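Local coordinates for protein glutathione S-transferase-3 (Necator americanus, PDB 3W8S) that probably catalyses the conjugation of glutathione to electrophilic substrates, releasing a halide anion, as a sigma-class glutathione transferase, at residues L160-S165 with E199-T204; Q20-V23 with E28-D31. All blocks are in the same frame, centred on the assembly; numbering follows the deposited sequence.

Contact 1: residues L160-S165 with E199-T204. With SO4 (sulfate ion), chain C.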
# COMPACT_ATOMS: atom_id res chain seq x y z
N LEU A 160 4.01 -13.17 4.56
CA LEU A 160 5.31 -13.38 5.21
C LEU A 160 5.79 -14.80 4.98
O LEU A 160 6.91 -15.00 4.51
CB LEU A 160 5.22 -13.08 6.74
CG LEU A 160 6.44 -13.45 7.59
CD1 LEU A 160 7.72 -12.70 7.12
CD2 LEU A 160 6.19 -13.26 9.06
N ALA A 161 4.93 -15.81 5.23
CA ALA A 161 5.34 -17.23 5.06
C ALA A 161 5.74 -17.55 3.62
O ALA A 161 6.68 -18.31 3.36
CB ALA A 161 4.18 -18.14 5.50
N GLU A 162 5.00 -17.03 2.66
CA GLU A 162 5.27 -17.34 1.25
C GLU A 162 6.65 -16.74 0.83
O GLU A 162 7.49 -17.39 0.20
CB GLU A 162 4.14 -16.81 0.36
CG GLU A 162 4.43 -17.02 -1.13
CD GLU A 162 4.19 -18.48 -1.61
OE1 GLU A 162 3.64 -19.32 -0.86
OE2 GLU A 162 4.57 -18.78 -2.76
N CYS A 163 6.86 -15.50 1.19
CA CYS A 163 8.07 -14.84 0.84
C CYS A 163 9.24 -15.47 1.59
O CYS A 163 10.24 -15.79 0.99
CB CYS A 163 7.88 -13.36 1.14
SG CYS A 163 9.09 -12.63 2.26
N ALA A 164 9.11 -15.73 2.88
CA ALA A 164 10.21 -16.42 3.62
C ALA A 164 10.47 -17.84 2.99
O ALA A 164 11.63 -18.19 2.68
CB ALA A 164 9.86 -16.53 5.13
N SER A 165 9.41 -18.63 2.72
CA SER A 165 9.63 -19.99 2.21
C SER A 165 10.24 -19.98 0.83
O SER A 165 11.11 -20.79 0.53
CB SER A 165 8.35 -20.83 2.25
OG SER A 165 7.92 -20.83 3.61
N GLU A 199 1.62 -27.89 -3.48
CA GLU A 199 1.98 -29.06 -4.32
C GLU A 199 1.32 -29.00 -5.70
O GLU A 199 1.91 -29.39 -6.68
CB GLU A 199 1.46 -30.34 -3.67
CG GLU A 199 1.98 -30.49 -2.25
CD GLU A 199 1.25 -31.56 -1.43
OE1 GLU A 199 0.28 -32.20 -1.96
OE2 GLU A 199 1.67 -31.76 -0.26
N THR A 200 0.11 -28.48 -5.78
CA THR A 200 -0.65 -28.66 -7.02
C THR A 200 -0.49 -27.49 -8.02
O THR A 200 -0.77 -27.65 -9.22
CB THR A 200 -2.14 -28.81 -6.66
OG1 THR A 200 -2.25 -29.81 -5.63
CG2 THR A 200 -2.91 -29.27 -7.81
N ARG A 201 -0.13 -26.29 -7.52
CA ARG A 201 -0.11 -25.09 -8.36
C ARG A 201 0.92 -25.23 -9.53
O ARG A 201 1.82 -26.01 -9.43
CB ARG A 201 0.25 -23.85 -7.48
CG ARG A 201 1.72 -23.90 -6.98
CD ARG A 201 1.95 -22.79 -5.95
NE ARG A 201 3.28 -22.81 -5.35
CZ ARG A 201 3.74 -21.91 -4.47
NH1 ARG A 201 3.02 -20.85 -4.03
NH2 ARG A 201 4.95 -22.08 -4.06
N PRO A 202 0.79 -24.44 -10.60
CA PRO A 202 1.72 -24.49 -11.69
C PRO A 202 3.11 -24.13 -11.18
O PRO A 202 3.26 -23.25 -10.27
CB PRO A 202 1.26 -23.36 -12.62
CG PRO A 202 -0.19 -23.24 -12.35
CD PRO A 202 -0.38 -23.58 -10.90
N GLU A 203 4.11 -24.80 -11.73
CA GLU A 203 5.43 -24.67 -11.19
C GLU A 203 6.07 -23.60 -12.06
O GLU A 203 6.25 -23.82 -13.24
CB GLU A 203 6.12 -26.02 -11.24
CG GLU A 203 7.60 -26.02 -10.84
CD GLU A 203 8.26 -27.39 -11.09
OE1 GLU A 203 7.57 -28.37 -11.42
OE2 GLU A 203 9.48 -27.52 -10.92
N THR A 204 6.32 -22.41 -11.51
CA THR A 204 6.92 -21.31 -12.33
C THR A 204 8.15 -20.75 -11.61
O THR A 204 8.27 -20.87 -10.43
CB THR A 204 5.93 -20.12 -12.51
OG1 THR A 204 5.48 -19.73 -11.20
CG2 THR A 204 4.69 -20.57 -13.37
S SO4 C . 6.47 -24.77 -6.32
O1 SO4 C . 5.06 -24.56 -6.69
O2 SO4 C . 7.30 -24.20 -7.39
O3 SO4 C . 6.83 -24.13 -5.00
O4 SO4 C . 6.72 -26.22 -6.25

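Contact 2: residues Q20-V23 with E28-D31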
# COMPACT_ATOMS: atom_id res chain seq x y z
N GLN A 20 -4.11 -17.90 -2.78
CA GLN A 20 -4.12 -18.68 -1.53
C GLN A 20 -5.32 -18.34 -0.63
O GLN A 20 -5.81 -19.22 0.13
CB GLN A 20 -2.83 -18.51 -0.75
CG GLN A 20 -1.65 -19.00 -1.57
CD GLN A 20 -0.34 -18.90 -0.84
OE1 GLN A 20 -0.32 -18.49 0.32
NE2 GLN A 20 0.79 -19.33 -1.51
N ILE A 21 -5.78 -17.08 -0.65
CA ILE A 21 -7.01 -16.72 0.07
C ILE A 21 -8.25 -17.46 -0.49
O ILE A 21 -9.04 -18.04 0.29
CB ILE A 21 -7.26 -15.22 0.14
CG1 ILE A 21 -6.11 -14.53 0.93
CG2 ILE A 21 -8.61 -14.94 0.83
CD1 ILE A 21 -5.95 -13.05 0.54
N PHE A 22 -8.37 -17.50 -1.80
CA PHE A 22 -9.43 -18.32 -2.46
C PHE A 22 -9.27 -19.78 -2.05
O PHE A 22 -10.27 -20.43 -1.70
CB PHE A 22 -9.38 -18.22 -3.98
CG PHE A 22 -9.96 -16.95 -4.52
CD1 PHE A 22 -11.29 -16.62 -4.28
CD2 PHE A 22 -9.19 -16.10 -5.31
CE1 PHE A 22 -11.82 -15.40 -4.76
CE2 PHE A 22 -9.73 -14.90 -5.81
CZ PHE A 22 -11.06 -14.56 -5.57
N VAL A 23 -8.04 -20.28 -2.06
CA VAL A 23 -7.77 -21.68 -1.64
C VAL A 23 -8.29 -21.98 -0.22
O VAL A 23 -9.11 -22.93 -0.00
CB VAL A 23 -6.29 -22.08 -1.81
CG1 VAL A 23 -6.01 -23.40 -1.09
CG2 VAL A 23 -5.96 -22.20 -3.29
N GLU A 28 -14.20 -21.15 -5.60
CA GLU A 28 -13.69 -21.34 -6.94
C GLU A 28 -13.56 -19.98 -7.67
O GLU A 28 -14.35 -19.05 -7.45
CB GLU A 28 -14.61 -22.31 -7.73
CG GLU A 28 -15.97 -21.71 -7.92
CD GLU A 28 -16.89 -22.55 -8.81
OE1 GLU A 28 -16.88 -23.80 -8.72
OE2 GLU A 28 -17.64 -21.95 -9.60
N TYR A 29 -12.56 -19.89 -8.54
CA TYR A 29 -12.35 -18.65 -9.31
C TYR A 29 -11.64 -19.04 -10.57
O TYR A 29 -10.99 -20.09 -10.59
CB TYR A 29 -11.49 -17.62 -8.48
CG TYR A 29 -10.07 -18.04 -8.32
CD1 TYR A 29 -9.74 -19.07 -7.42
CD2 TYR A 29 -9.03 -17.45 -9.11
CE1 TYR A 29 -8.42 -19.54 -7.27
CE2 TYR A 29 -7.73 -17.89 -8.97
CZ TYR A 29 -7.43 -18.93 -8.08
OH TYR A 29 -6.13 -19.37 -7.91
N GLU A 30 -11.74 -18.23 -11.64
CA GLU A 30 -10.94 -18.47 -12.83
C GLU A 30 -9.54 -17.88 -12.64
O GLU A 30 -9.41 -16.63 -12.47
CB GLU A 30 -11.56 -17.82 -14.10
CG GLU A 30 -12.86 -18.47 -14.60
CD GLU A 30 -13.54 -17.65 -15.74
OE1 GLU A 30 -13.05 -16.60 -16.24
OE2 GLU A 30 -14.57 -18.10 -16.23
N ASP A 31 -8.52 -18.73 -12.68
CA ASP A 31 -7.15 -18.29 -12.49
C ASP A 31 -6.56 -18.03 -13.89
O ASP A 31 -6.01 -18.95 -14.47
CB ASP A 31 -6.34 -19.41 -11.85
CG ASP A 31 -5.02 -18.93 -11.26
OD1 ASP A 31 -4.79 -17.68 -11.06
OD2 ASP A 31 -4.15 -19.82 -11.04

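Contact 1: residues L160-S165 with E199-T204
Glu-162 and Arg-201 meet with Glu-162 OE2 at the edge of the guanidinium, two buried charged side chains reaching for each other from opposite directions across a wide backbone gap. Arg-201 NH1 donates to Glu-162 OE2 at 2.9 Å, forming a salt bridge whose N-H...O angle is 157°. The acceptor is met on its syn side, somewhat out of the carboxylate plane, while OE2 itself lies near the guanidinium plane. The two flat groups stand almost perpendicular, at 83°, and one N-H...O bond carries the bridge.

The chains are shaped differently. Glu-162 has CG anti to its nitrogen and then bends at chi2, bringing the carboxylate toward the arginine. Arg-201, the first residue beyond the helix end, places CG between N and the carbonyl carbon (chi1 69°) and runs straight from there to NE. Its other edge grips a sulfate, probably from the crystallisation liquor: Arg-201 NE gives a bond to sulfate O1 at 2.8 Å and NH2 one to O3 at 2.9 Å. The anion and carboxylate thus occupy separate parts of one guanidinium rim.

Further salt bridges join Arg-201 to Glu-16 and Glu-166, and Glu-162 OE1 to Arg-189; Lys-169 also binds the sulfate. Together the sulfate and the three carboxylates probably offset the buried charge of Arg-201 and fix the rotation of its guanidinium. The pair therefore ties the C-terminal tail after helix 192-200 to helix 155-170 within the all-helical domain, with helix 179-189 touching both partners and helix 16-25 of the thioredoxin-like domain packed against them.

Contact 2: residues Q20-V23 with E28-D31
Phe-22, on a helical turn, and Glu-28, in the extended segment that leads into strand 30-34, bring the two backbones closest, with their CA atoms 6.9 Å apart. Segment 20-23 keeps regular helical angles, whereas Tyr-29 is fully extended (phi -154°). No hydrogen bond crosses between the segments, and the contact rests on two aromatic side chains, Phe-22 and Tyr-29, whose CB atoms both point across the gap.

The rings form an offset stack, with centroids 4.5 Å apart and planes 15° from parallel. The displacement puts CG of Tyr-29 over the phenylalanine face and CD2 of Phe-22 over the tyrosine face, each toward the rim. Tyr-29 CB sits almost exactly above the phenylalanine centre, 4.0 Å from the centroid, in a CH-pi contact. In return, Phe-22 CB comes within 3.6 Å of Tyr-29 CD1, so the root of each side chain lies against the other's ring. The tyrosine reaches this overlap with CG held between its backbone nitrogen and carbonyl carbon (chi1 70°); in Phe-22, CG is instead anti to the carbonyl carbon. The OH of Tyr-29 lies well beyond the overlap, leaving the contact wholly apolar.

The stack joins the helix of a beta-alpha-beta unit (strand 4-9, helix 16-25, strand 30-34) of the thioredoxin-like domain to its second strand. Tyr-4 of strand 4-9 touches both side chains, its ring inclined to that of Phe-22. Val-71 and Phe-75 of helix 64-75 also pack on Phe-22, while Glu-30 pairs through its backbone with Tyr-4 and Leu-6 of the parallel strand 4-9, strand 30-34 being outermost in the sheet within the chain.

Contact 1 and contact 2 illustrate two ways of fastening a glutathione transferase: a buried charge pair in the helical domain and an aromatic stack in the thioredoxin-like one. Their centres are 14 Å apart, and helix 16-25 connects them. Gln-20 makes the direct link, its NE2 lying 2.9 Å from Glu-162 OE1 in a probable hydrogen bond and also bonded to Glu-16, which itself pairs with Arg-201. Within one turn of helix 16-25, Gln-20 thus turns to the helical domain and Phe-22 to the sheet of its own domain. Neither contact lines the glutathione site: the side chain of Phe-22 is about 14 Å from bound glutathione and about 11 Å from that of Ser-64, and contact 1 lies away from the known ligand residues.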